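Local coordinates for protein JamJ (Lyngbya majuscula, PDB 5DOZ) that binds NADPH and is the enoyl reductase domain of a polyketide synthase, probably taking part in cyclopropane formation during polyketide assembly, at residues Q42-N47 and F78-V83; A132-I137 and R332-M337; F140-G145 and Q169-L174. All blocks are in the same frame, centred on the assembly; numbering follows the deposited sequence.

In the fold
Following the chain from its N terminus, interaction 1 closes first. It pairs strand 37-45 with strand 79-87 across a connection of helices and loops with no strand. Interaction 2 opens at 132-137 and closes near the C terminus at 332-337, so it encloses the whole parallel sheet. Interaction 3 is nested inside that long loop and packs helix 136-149 on helix 166-177. Interactions 1 and 2 touch: strands 37-45 and 332-336 are neighbours in one sheet, and Glu79 forms a salt bridge with Arg332. Helix 136-149 serves both interactions 2 and 3, and both reach NADPH. Interaction 1 lies within the GroES-like part, and helix 136-149 links interaction 2 to the Rossmann-type packing of interaction 3.

Interaction 1: residues Q42-N47 and F78-V83; sequences QAVPVN and FEAVGV
Glu79 OE2 is gripped by two donors, Asn47 ND2 and Arg332 NH1. Asn47 ND2 donates to it at 2.9 Å, and Arg332 makes a salt bridge with it. The Asn47 bond uses the anti lone pair of OE2. The amide and carboxylate planes are nearly coplanar, 29° apart. The other oxygen, OE1, accepts from the backbone N of Ile137. The Glu79 chain crosses Pro45 at about a right angle, with Pro45 CG 3.5 Å from Glu79 CD. Asn47 ND2 also donates to a water at 2.9 Å, which in turn accepts from the backbone N of Phe78. Two bonds on one nitrogen limit how far the amide can turn.

Farther along, the strands run antiparallel. Gln42 N bonds Val81 O at 3.0 Å, and Ala43 N adds a weak bond to the same oxygen. Two residues therefore face one, which is a classic beta bulge. Val81 N returns a bond to Ala43 O at 3.1 Å. The side chains of this hydrogen-bonded pair lie on one face of the sheet, with Ala43 CB 3.8 Å from Val81 CG1. At the end of the contact the Gln42 side chain crosses Val83 at a slant, with its OE1 3.5 Å from Val83 CG1.

With an alanine at Glu79, Arg332 would probably lose its charge partner and the Asn47 amide would be freer to turn. The buried carboxylate thus joins the strand pair, the backbone of Ile137 in helix 136-149 and a cofactor-pocket arginine by polar bonds, and the strong donors around it probably favour its charged form.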
loop_
_atom_site.group_PDB
_atom_site.type_symbol
_atom_site.label_atom_id
_atom_site.label_comp_id
_atom_site.label_asym_id
_atom_site.label_seq_id
_atom_site.Cartn_x
_atom_site.Cartn_y
_atom_site.Cartn_z
ATOM N N GLN A 42 -13.470 -12.013 1.891
ATOM C CA GLN A 42 -14.483 -11.400 2.759
ATOM C C GLN A 42 -14.473 -9.867 2.793
ATOM O O GLN A 42 -15.512 -9.250 3.008
ATOM C CB GLN A 42 -14.416 -12.006 4.174
ATOM C CG GLN A 42 -14.574 -13.523 4.147
ATOM C CD GLN A 42 -14.940 -14.131 5.479
ATOM O OE1 GLN A 42 -14.112 -14.776 6.126
ATOM N NE2 GLN A 42 -16.188 -13.942 5.897
ATOM N N ALA A 43 -13.307 -9.258 2.585
ATOM C CA ALA A 43 -13.207 -7.792 2.486
ATOM C C ALA A 43 -11.961 -7.375 1.705
ATOM O O ALA A 43 -10.883 -7.935 1.896
ATOM C CB ALA A 43 -13.233 -7.145 3.872
ATOM N N VAL A 44 -12.118 -6.390 0.823
ATOM C CA VAL A 44 -11.049 -5.982 -0.091
ATOM C C VAL A 44 -10.904 -4.466 -0.116
ATOM O O VAL A 44 -11.858 -3.749 -0.423
ATOM C CB VAL A 44 -11.304 -6.462 -1.541
ATOM C CG1 VAL A 44 -10.055 -6.277 -2.395
ATOM C CG2 VAL A 44 -11.762 -7.910 -1.580
ATOM N N PRO A 45 -9.706 -3.966 0.218
ATOM C CA PRO A 45 -9.500 -2.531 0.073
ATOM C C PRO A 45 -9.276 -2.127 -1.384
ATOM O O PRO A 45 -8.718 -2.902 -2.172
ATOM C CB PRO A 45 -8.267 -2.244 0.941
ATOM C CG PRO A 45 -7.606 -3.559 1.157
ATOM C CD PRO A 45 -8.646 -4.630 0.998
ATOM N N VAL A 46 -9.757 -0.941 -1.745
ATOM C CA VAL A 46 -9.475 -0.366 -3.052
ATOM C C VAL A 46 -8.089 0.258 -2.969
ATOM O O VAL A 46 -7.807 1.048 -2.063
ATOM C CB VAL A 46 -10.481 0.738 -3.446
ATOM C CG1 VAL A 46 -10.364 1.051 -4.935
ATOM C CG2 VAL A 46 -11.905 0.329 -3.103
ATOM N N ASN A 47 -7.222 -0.112 -3.902
ATOM C CA ASN A 47 -5.885 0.452 -3.946
ATOM C C ASN A 47 -5.785 1.522 -5.024
ATOM O O ASN A 47 -6.586 1.554 -5.958
ATOM C CB ASN A 47 -4.836 -0.649 -4.140
ATOM C CG ASN A 47 -4.387 -1.264 -2.818
ATOM O OD1 ASN A 47 -3.517 -0.728 -2.135
ATOM N ND2 ASN A 47 -4.977 -2.392 -2.458
ATOM N N PHE A 78 -5.448 -6.176 -4.915
ATOM C CA PHE A 78 -4.033 -6.472 -4.638
ATOM C C PHE A 78 -3.797 -7.086 -3.259
ATOM O O PHE A 78 -2.684 -7.516 -2.939
ATOM C CB PHE A 78 -3.189 -5.195 -4.771
ATOM C CG PHE A 78 -3.038 -4.704 -6.183
ATOM C CD1 PHE A 78 -2.087 -5.268 -7.033
ATOM C CD2 PHE A 78 -3.820 -3.659 -6.655
ATOM C CE1 PHE A 78 -1.939 -4.812 -8.334
ATOM C CE2 PHE A 78 -3.675 -3.195 -7.953
ATOM C CZ PHE A 78 -2.737 -3.774 -8.798
ATOM N N GLU A 79 -4.851 -7.119 -2.450
ATOM C CA GLU A 79 -4.802 -7.606 -1.077
ATOM C C GLU A 79 -6.235 -7.873 -0.612
ATOM O O GLU A 79 -7.181 -7.369 -1.218
ATOM C CB GLU A 79 -4.147 -6.563 -0.161
ATOM C CG GLU A 79 -4.696 -5.157 -0.362
ATOM C CD GLU A 79 -4.185 -4.142 0.641
ATOM O OE1 GLU A 79 -3.768 -4.539 1.752
ATOM O OE2 GLU A 79 -4.206 -2.929 0.314
ATOM N N ALA A 80 -6.387 -8.640 0.469
ATOM C CA ALA A 80 -7.706 -8.956 1.033
ATOM C C ALA A 80 -7.591 -9.643 2.390
ATOM O O ALA A 80 -6.502 -9.947 2.864
ATOM C CB ALA A 80 -8.501 -9.840 0.075
ATOM N N VAL A 81 -8.737 -9.876 3.012
ATOM C CA VAL A 81 -8.823 -10.781 4.144
ATOM C C VAL A 81 -9.886 -11.817 3.787
ATOM O O VAL A 81 -10.758 -11.549 2.961
ATOM C CB VAL A 81 -9.154 -10.036 5.459
ATOM C CG1 VAL A 81 -10.551 -9.428 5.417
ATOM C CG2 VAL A 81 -9.006 -10.966 6.658
ATOM N N GLY A 82 -9.793 -13.005 4.377
ATOM C CA GLY A 82 -10.781 -14.039 4.133
ATOM C C GLY A 82 -10.509 -15.318 4.891
ATOM O O GLY A 82 -9.797 -15.320 5.895
ATOM N N VAL A 83 -11.080 -16.410 4.398
ATOM C CA VAL A 83 -10.990 -17.697 5.073
ATOM C C VAL A 83 -10.626 -18.781 4.062
ATOM O O VAL A 83 -11.179 -18.842 2.963
ATOM C CB VAL A 83 -12.282 -18.018 5.887
ATOM C CG1 VAL A 83 -13.526 -17.994 5.003
ATOM C CG2 VAL A 83 -12.163 -19.345 6.627
HETATM O O HOH W 1 -7.099 -3.688 -3.866
#

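Interaction 2: residues A132-I137 and R332-M337; sequences AATIPI and RVVVTM. With NDP (NADPH dihydro-nicotinamide-adenine-dinucleotide phosphate), chain E.
Arg332 meets the 132-137 turn through its carbons and a bridging water. The water accepts from Arg332 NE at 2.7 Å and donates to Ala133 O at 2.8 Å. It lies in the guanidinium plane, at the edge. The arginine chain bends at CB-CG (chi2 -76°) and slides past Thr134 in the opposite direction, with Thr134 CG2 3.9 Å from Arg332 CB. Its end then reaches Ile137, whose CB meets NH1 edge-on at 3.7 Å. NH1 has its charge partner in Glu79. The guanidinium turns its edge to the NADPH pyrophosphate, with NH2 3.5 Å from O2N, a long approach. Ile137 CG2, anti to its own backbone N, presses on the nicotinamide at C5N, 3.3 Å away. Both residues thus line the cofactor pocket. Farther along the strand, Ala133 CB rests on Val334 CG1 at 4.0 Å.

The turn is a type I beta turn from Ala132 to Ile135, leading into helix 136-149. Thr134 OG1 is held by Glu131 O and Leu307 N. Strand 332-336 runs between strands 37-45 and 309-313, with helix 317-326 against Val333 and Val335, while strand 99-103 packs on Pro136 and Ile137.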
loop_
_atom_site.group_PDB
_atom_site.type_symbol
_atom_site.label_atom_id
_atom_site.label_comp_id
_atom_site.label_asym_id
_atom_site.label_seq_id
_atom_site.Cartn_x
_atom_site.Cartn_y
_atom_site.Cartn_z
ATOM N N ALA A 132 -8.313 -5.910 9.996
ATOM C CA ALA A 132 -7.135 -6.556 9.418
ATOM C C ALA A 132 -6.961 -6.250 7.931
ATOM O O ALA A 132 -5.862 -6.358 7.402
ATOM C CB ALA A 132 -7.200 -8.060 9.642
ATOM N N ALA A 133 -8.054 -5.886 7.267
ATOM C CA ALA A 133 -8.030 -5.499 5.858
ATOM C C ALA A 133 -7.271 -4.192 5.599
ATOM O O ALA A 133 -6.897 -3.917 4.456
ATOM C CB ALA A 133 -9.448 -5.409 5.307
ATOM N N THR A 134 -7.041 -3.400 6.650
ATOM C CA THR A 134 -6.290 -2.141 6.531
ATOM C C THR A 134 -4.771 -2.315 6.678
ATOM O O THR A 134 -4.024 -1.330 6.630
ATOM C CB THR A 134 -6.740 -1.088 7.575
ATOM O OG1 THR A 134 -6.321 -1.495 8.885
ATOM C CG2 THR A 134 -8.261 -0.876 7.552
ATOM N N ILE A 135 -4.313 -3.553 6.842
ATOM C CA ILE A 135 -2.911 -3.811 7.210
ATOM C C ILE A 135 -1.920 -4.087 6.057
ATOM O O ILE A 135 -0.901 -3.405 5.963
ATOM C CB ILE A 135 -2.799 -4.909 8.301
ATOM C CG1 ILE A 135 -3.374 -4.391 9.626
ATOM C CG2 ILE A 135 -1.352 -5.361 8.488
ATOM C CD1 ILE A 135 -3.398 -5.423 10.740
ATOM N N PRO A 136 -2.211 -5.076 5.183
ATOM C CA PRO A 136 -1.155 -5.649 4.329
ATOM C C PRO A 136 -0.339 -4.653 3.500
ATOM O O PRO A 136 0.801 -4.369 3.850
ATOM C CB PRO A 136 -1.920 -6.629 3.435
ATOM C CG PRO A 136 -3.117 -6.998 4.240
ATOM C CD PRO A 136 -3.508 -5.734 4.942
ATOM N N ILE A 137 -0.895 -4.133 2.412
ATOM C CA ILE A 137 -0.131 -3.215 1.561
ATOM C C ILE A 137 0.429 -1.991 2.308
ATOM O O ILE A 137 1.615 -1.700 2.177
ATOM C CB ILE A 137 -0.901 -2.789 0.286
ATOM C CG1 ILE A 137 -1.192 -3.996 -0.618
ATOM C CG2 ILE A 137 -0.139 -1.713 -0.477
ATOM C CD1 ILE A 137 -0.029 -4.941 -0.845
ATOM N N ARG A 332 -8.002 4.045 4.929
ATOM C CA ARG A 332 -8.358 2.998 3.969
ATOM C C ARG A 332 -9.832 2.984 3.553
ATOM O O ARG A 332 -10.718 3.362 4.324
ATOM C CB ARG A 332 -7.972 1.617 4.524
ATOM C CG ARG A 332 -6.610 1.111 4.071
ATOM C CD ARG A 332 -6.709 0.617 2.638
ATOM N NE ARG A 332 -5.557 -0.149 2.165
ATOM C CZ ARG A 332 -4.672 0.306 1.284
ATOM N NH1 ARG A 332 -3.679 -0.475 0.882
ATOM N NH2 ARG A 332 -4.774 1.540 0.800
ATOM N N VAL A 333 -10.070 2.539 2.320
ATOM C CA VAL A 333 -11.413 2.339 1.782
ATOM C C VAL A 333 -11.589 0.843 1.525
ATOM O O VAL A 333 -10.861 0.259 0.714
ATOM C CB VAL A 333 -11.628 3.136 0.477
ATOM C CG1 VAL A 333 -13.019 2.887 -0.093
ATOM C CG2 VAL A 333 -11.396 4.624 0.708
ATOM N N VAL A 334 -12.550 0.232 2.218
ATOM C CA VAL A 334 -12.678 -1.232 2.258
ATOM C C VAL A 334 -14.053 -1.698 1.782
ATOM O O VAL A 334 -15.080 -1.197 2.239
ATOM C CB VAL A 334 -12.417 -1.783 3.683
ATOM C CG1 VAL A 334 -12.395 -3.311 3.690
ATOM C CG2 VAL A 334 -11.113 -1.231 4.254
ATOM N N VAL A 335 -14.056 -2.660 0.859
ATOM C CA VAL A 335 -15.282 -3.240 0.338
ATOM C C VAL A 335 -15.554 -4.592 0.994
ATOM O O VAL A 335 -14.680 -5.459 1.023
ATOM C CB VAL A 335 -15.220 -3.417 -1.197
ATOM C CG1 VAL A 335 -16.473 -4.113 -1.710
ATOM C CG2 VAL A 335 -15.043 -2.075 -1.898
ATOM N N THR A 336 -16.764 -4.761 1.520
ATOM C CA THR A 336 -17.218 -6.055 2.028
ATOM C C THR A 336 -17.771 -6.892 0.880
ATOM O O THR A 336 -18.422 -6.362 -0.019
ATOM C CB THR A 336 -18.326 -5.892 3.086
ATOM O OG1 THR A 336 -19.425 -5.167 2.519
ATOM C CG2 THR A 336 -17.803 -5.142 4.302
ATOM N N MET A 337 -17.511 -8.196 0.912
ATOM C CA MET A 337 -18.004 -9.098 -0.129
ATOM C C MET A 337 -19.278 -9.836 0.308
ATOM O O MET A 337 -19.526 -9.977 1.512
ATOM C CB MET A 337 -16.904 -10.081 -0.557
ATOM C CG MET A 337 -15.675 -9.401 -1.155
ATOM S SD MET A 337 -15.958 -8.632 -2.764
ATOM C CE MET A 337 -16.045 -10.099 -3.790
HETATM P PA NDP E . -4.025 6.629 -1.429
HETATM O O1A NDP E . -4.983 6.890 -2.574
HETATM O O2A NDP E . -4.548 6.172 -0.093
HETATM O O5B NDP E . -3.189 7.975 -1.149
HETATM C C5B NDP E . -3.123 9.039 -2.091
HETATM C C4B NDP E . -2.912 10.316 -1.296
HETATM O O4B NDP E . -2.214 11.263 -2.111
HETATM C C3B NDP E . -4.218 10.986 -0.880
HETATM O O3B NDP E . -4.618 10.623 0.444
HETATM C C2B NDP E . -3.874 12.452 -0.901
HETATM O O2B NDP E . -3.526 12.841 0.419
HETATM C C1B NDP E . -2.625 12.579 -1.755
HETATM N N9A NDP E . -2.888 13.351 -2.984
HETATM C C8A NDP E . -3.953 13.230 -3.792
HETATM N N7A NDP E . -3.861 14.095 -4.827
HETATM C C5A NDP E . -2.711 14.783 -4.681
HETATM C C6A NDP E . -1.993 15.847 -5.418
HETATM N N6A NDP E . -2.502 16.363 -6.558
HETATM N N1A NDP E . -0.811 16.285 -4.914
HETATM C C2A NDP E . -0.284 15.784 -3.782
HETATM N N3A NDP E . -0.887 14.816 -3.069
HETATM C C4A NDP E . -2.075 14.287 -3.463
HETATM O O3 NDP E . -2.864 5.641 -1.948
HETATM P PN NDP E . -1.853 4.779 -1.040
HETATM O O1N NDP E . -1.551 5.504 0.237
HETATM O O2N NDP E . -2.351 3.362 -0.985
HETATM O O5D NDP E . -0.505 4.778 -1.925
HETATM C C5D NDP E . 0.145 5.996 -2.312
HETATM C C4D NDP E . 0.996 5.773 -3.563
HETATM O O4D NDP E . 1.914 4.693 -3.374
HETATM C C3D NDP E . 0.167 5.396 -4.773
HETATM O O3D NDP E . 0.743 6.050 -5.901
HETATM C C2D NDP E . 0.325 3.891 -4.890
HETATM O O2D NDP E . 0.128 3.384 -6.218
HETATM C C1D NDP E . 1.738 3.686 -4.374
HETATM N N1N NDP E . 1.939 2.360 -3.789
HETATM C C2N NDP E . 3.042 1.683 -4.135
HETATM C C3N NDP E . 3.457 0.557 -3.433
HETATM C C7N NDP E . 4.820 -0.021 -3.695
HETATM O O7N NDP E . 5.041 -1.205 -3.503
HETATM N N7N NDP E . 5.780 0.788 -4.135
HETATM C C4N NDP E . 2.481 -0.160 -2.523
HETATM C C5N NDP E . 1.384 0.725 -2.141
HETATM C C6N NDP E . 1.103 1.898 -2.840
HETATM P P2B NDP E . -3.612 14.369 0.879
HETATM O O1X NDP E . -5.052 14.764 0.643
HETATM O O2X NDP E . -3.212 14.278 2.319
HETATM O O3X NDP E . -2.615 15.091 0.007
HETATM O O HOH W 2 -4.871 -2.506 3.180
#

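Interaction 3: residues F140-G145 and Q169-L174; sequences FTAYHG and QAAIQL. With NDP (NADPH dihydro-nicotinamide-adenine-dinucleotide phosphate), chain E.
Leu174 reaches from its helix to Ala142 and Tyr143 with one methyl. Its CB and CG give reach and stay clear of close contact with the 140-145 helix. CG stands anti to the carbonyl carbon (chi1 -72°), and the next torsion carries CD1 straight on, anti to CA (chi2 179°). At the tip, CD1 lies 3.5 Å from the backbone N of Tyr143. The same methyl is 3.7 Å from Ala142 CB and 4.0 Å from Tyr143 CB. CD2, the other branch, makes no such approach to this helix.

Ala142 fills the centre. Its CB comes down on Ala171 N at 3.6 Å and meets the Ala171 and Ala170 methyls at 3.9 Å and 4.0 Å from their CB atoms. Small residues on both sides let the helices come close, 8.4 Å between the segment axes. They cross at -52°, a value consistent with i±4 ridges lying in i±4 grooves. The side-chain atoms that meet here are all carbons.

One residue back, Thr141 looks to the cofactor. Its OG1 bonds Ile137 O and stands 3.3 Å from NADPH C4N, the carbon that carries the transferable hydride.

Helix 166-177 is the crossover between parallel strands 157-160 and 181-186 of the Rossmann-type sheet. Helix 136-149 packs beside it, with helices 277-283 and 287-293 against its Phe140 and His144.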
loop_
_atom_site.group_PDB
_atom_site.type_symbol
_atom_site.label_atom_id
_atom_site.label_comp_id
_atom_site.label_asym_id
_atom_site.label_seq_id
_atom_site.Cartn_x
_atom_site.Cartn_y
_atom_site.Cartn_z
ATOM N N PHE A 140 3.142 -3.342 5.133
ATOM C CA PHE A 140 4.261 -4.045 4.491
ATOM C C PHE A 140 5.093 -3.115 3.606
ATOM O O PHE A 140 6.314 -3.251 3.559
ATOM C CB PHE A 140 3.786 -5.260 3.687
ATOM C CG PHE A 140 3.386 -6.447 4.532
ATOM C CD1 PHE A 140 2.441 -6.325 5.549
ATOM C CD2 PHE A 140 3.937 -7.696 4.287
ATOM C CE1 PHE A 140 2.068 -7.420 6.312
ATOM C CE2 PHE A 140 3.568 -8.801 5.045
ATOM C CZ PHE A 140 2.629 -8.662 6.054
ATOM N N THR A 141 4.440 -2.179 2.913
ATOM C CA THR A 141 5.158 -1.173 2.119
ATOM C C THR A 141 5.919 -0.214 3.037
ATOM O O THR A 141 7.098 0.065 2.812
ATOM C CB THR A 141 4.215 -0.369 1.196
ATOM O OG1 THR A 141 3.464 -1.272 0.374
ATOM C CG2 THR A 141 5.001 0.600 0.300
ATOM N N ALA A 142 5.238 0.277 4.071
ATOM C CA ALA A 142 5.847 1.191 5.034
ATOM C C ALA A 142 7.013 0.531 5.752
ATOM O O ALA A 142 8.086 1.126 5.871
ATOM C CB ALA A 142 4.816 1.699 6.031
ATOM N N TYR A 143 6.814 -0.707 6.203
ATOM C CA TYR A 143 7.872 -1.435 6.892
ATOM C C TYR A 143 9.079 -1.645 5.990
ATOM O O TYR A 143 10.205 -1.315 6.379
ATOM C CB TYR A 143 7.394 -2.780 7.461
ATOM C CG TYR A 143 8.485 -3.497 8.240
ATOM C CD1 TYR A 143 9.474 -4.242 7.577
ATOM C CD2 TYR A 143 8.554 -3.406 9.631
ATOM C CE1 TYR A 143 10.488 -4.883 8.282
ATOM C CE2 TYR A 143 9.566 -4.050 10.344
ATOM C CZ TYR A 143 10.528 -4.783 9.664
ATOM O OH TYR A 143 11.535 -5.420 10.357
ATOM N N HIS A 144 8.854 -2.197 4.796
ATOM C CA HIS A 144 9.959 -2.481 3.880
ATOM C C HIS A 144 10.758 -1.216 3.554
ATOM O O HIS A 144 11.988 -1.205 3.668
ATOM C CB HIS A 144 9.471 -3.162 2.601
ATOM C CG HIS A 144 10.580 -3.667 1.730
ATOM N ND1 HIS A 144 11.402 -4.710 2.100
ATOM C CD2 HIS A 144 10.999 -3.279 0.501
ATOM C CE1 HIS A 144 12.284 -4.936 1.143
ATOM N NE2 HIS A 144 12.061 -4.080 0.161
ATOM N N GLY A 145 10.054 -0.159 3.162
ATOM C CA GLY A 145 10.684 1.114 2.827
ATOM C C GLY A 145 11.493 1.704 3.969
ATOM O O GLY A 145 12.690 1.948 3.822
ATOM N N GLN A 169 -0.368 6.672 6.273
ATOM C CA GLN A 169 -0.902 6.434 7.615
ATOM C C GLN A 169 -0.167 5.314 8.353
ATOM O O GLN A 169 0.067 5.412 9.561
ATOM C CB GLN A 169 -2.408 6.148 7.555
ATOM C CG GLN A 169 -3.257 7.396 7.368
ATOM C CD GLN A 169 -3.387 8.195 8.645
ATOM O OE1 GLN A 169 -4.007 7.744 9.600
ATOM N NE2 GLN A 169 -2.798 9.382 8.673
ATOM N N ALA A 170 0.195 4.254 7.632
ATOM C CA ALA A 170 0.956 3.159 8.239
ATOM C C ALA A 170 2.362 3.623 8.614
ATOM O O ALA A 170 2.835 3.368 9.724
ATOM C CB ALA A 170 1.007 1.959 7.309
ATOM N N ALA A 171 3.011 4.329 7.688
ATOM C CA ALA A 171 4.343 4.878 7.912
ATOM C C ALA A 171 4.376 5.808 9.131
ATOM O O ALA A 171 5.333 5.782 9.896
ATOM C CB ALA A 171 4.839 5.595 6.661
ATOM N N ILE A 172 3.330 6.619 9.304
ATOM C CA ILE A 172 3.166 7.431 10.506
ATOM C C ILE A 172 3.269 6.550 11.753
ATOM O O ILE A 172 4.146 6.761 12.581
ATOM C CB ILE A 172 1.831 8.216 10.505
ATOM C CG1 ILE A 172 1.918 9.417 9.562
ATOM C CG2 ILE A 172 1.478 8.693 11.910
ATOM C CD1 ILE A 172 0.574 10.035 9.234
ATOM N N GLN A 173 2.384 5.560 11.869
ATOM C CA GLN A 173 2.395 4.634 13.006
ATOM C C GLN A 173 3.759 3.990 13.234
ATOM O O GLN A 173 4.221 3.905 14.364
ATOM C CB GLN A 173 1.340 3.540 12.838
ATOM C CG GLN A 173 -0.068 3.975 13.200
ATOM C CD GLN A 173 -0.994 2.796 13.430
ATOM O OE1 GLN A 173 -0.795 2.012 14.357
ATOM N NE2 GLN A 173 -2.018 2.670 12.591
ATOM N N LEU A 174 4.396 3.536 12.160
ATOM C CA LEU A 174 5.696 2.885 12.278
ATOM C C LEU A 174 6.785 3.849 12.740
ATOM O O LEU A 174 7.523 3.549 13.677
ATOM C CB LEU A 174 6.084 2.176 10.975
ATOM C CG LEU A 174 5.301 0.895 10.653
ATOM C CD1 LEU A 174 5.762 0.312 9.329
ATOM C CD2 LEU A 174 5.445 -0.144 11.759
HETATM P PA NDP E . -4.025 6.629 -1.429
HETATM O O1A NDP E . -4.983 6.890 -2.574
HETATM O O2A NDP E . -4.548 6.172 -0.093
HETATM O O5B NDP E . -3.189 7.975 -1.149
HETATM C C5B NDP E . -3.123 9.039 -2.091
HETATM C C4B NDP E . -2.912 10.316 -1.296
HETATM O O4B NDP E . -2.214 11.263 -2.111
HETATM C C3B NDP E . -4.218 10.986 -0.880
HETATM O O3B NDP E . -4.618 10.623 0.444
HETATM C C2B NDP E . -3.874 12.452 -0.901
HETATM O O2B NDP E . -3.526 12.841 0.419
HETATM C C1B NDP E . -2.625 12.579 -1.755
HETATM N N9A NDP E . -2.888 13.351 -2.984
HETATM C C8A NDP E . -3.953 13.230 -3.792
HETATM N N7A NDP E . -3.861 14.095 -4.827
HETATM C C5A NDP E . -2.711 14.783 -4.681
HETATM C C6A NDP E . -1.993 15.847 -5.418
HETATM N N6A NDP E . -2.502 16.363 -6.558
HETATM N N1A NDP E . -0.811 16.285 -4.914
HETATM C C2A NDP E . -0.284 15.784 -3.782
HETATM N N3A NDP E . -0.887 14.816 -3.069
HETATM C C4A NDP E . -2.075 14.287 -3.463
HETATM O O3 NDP E . -2.864 5.641 -1.948
HETATM P PN NDP E . -1.853 4.779 -1.040
HETATM O O1N NDP E . -1.551 5.504 0.237
HETATM O O2N NDP E . -2.351 3.362 -0.985
HETATM O O5D NDP E . -0.505 4.778 -1.925
HETATM C C5D NDP E . 0.145 5.996 -2.312
HETATM C C4D NDP E . 0.996 5.773 -3.563
HETATM O O4D NDP E . 1.914 4.693 -3.374
HETATM C C3D NDP E . 0.167 5.396 -4.773
HETATM O O3D NDP E . 0.743 6.050 -5.901
HETATM C C2D NDP E . 0.325 3.891 -4.890
HETATM O O2D NDP E . 0.128 3.384 -6.218
HETATM C C1D NDP E . 1.738 3.686 -4.374
HETATM N N1N NDP E . 1.939 2.360 -3.789
HETATM C C2N NDP E . 3.042 1.683 -4.135
HETATM C C3N NDP E . 3.457 0.557 -3.433
HETATM C C7N NDP E . 4.820 -0.021 -3.695
HETATM O O7N NDP E . 5.041 -1.205 -3.503
HETATM N N7N NDP E . 5.780 0.788 -4.135
HETATM C C4N NDP E . 2.481 -0.160 -2.523
HETATM C C5N NDP E . 1.384 0.725 -2.141
HETATM C C6N NDP E . 1.103 1.898 -2.840
HETATM P P2B NDP E . -3.612 14.369 0.879
HETATM O O1X NDP E . -5.052 14.764 0.643
HETATM O O2X NDP E . -3.212 14.278 2.319
HETATM O O3X NDP E . -2.615 15.091 0.007
#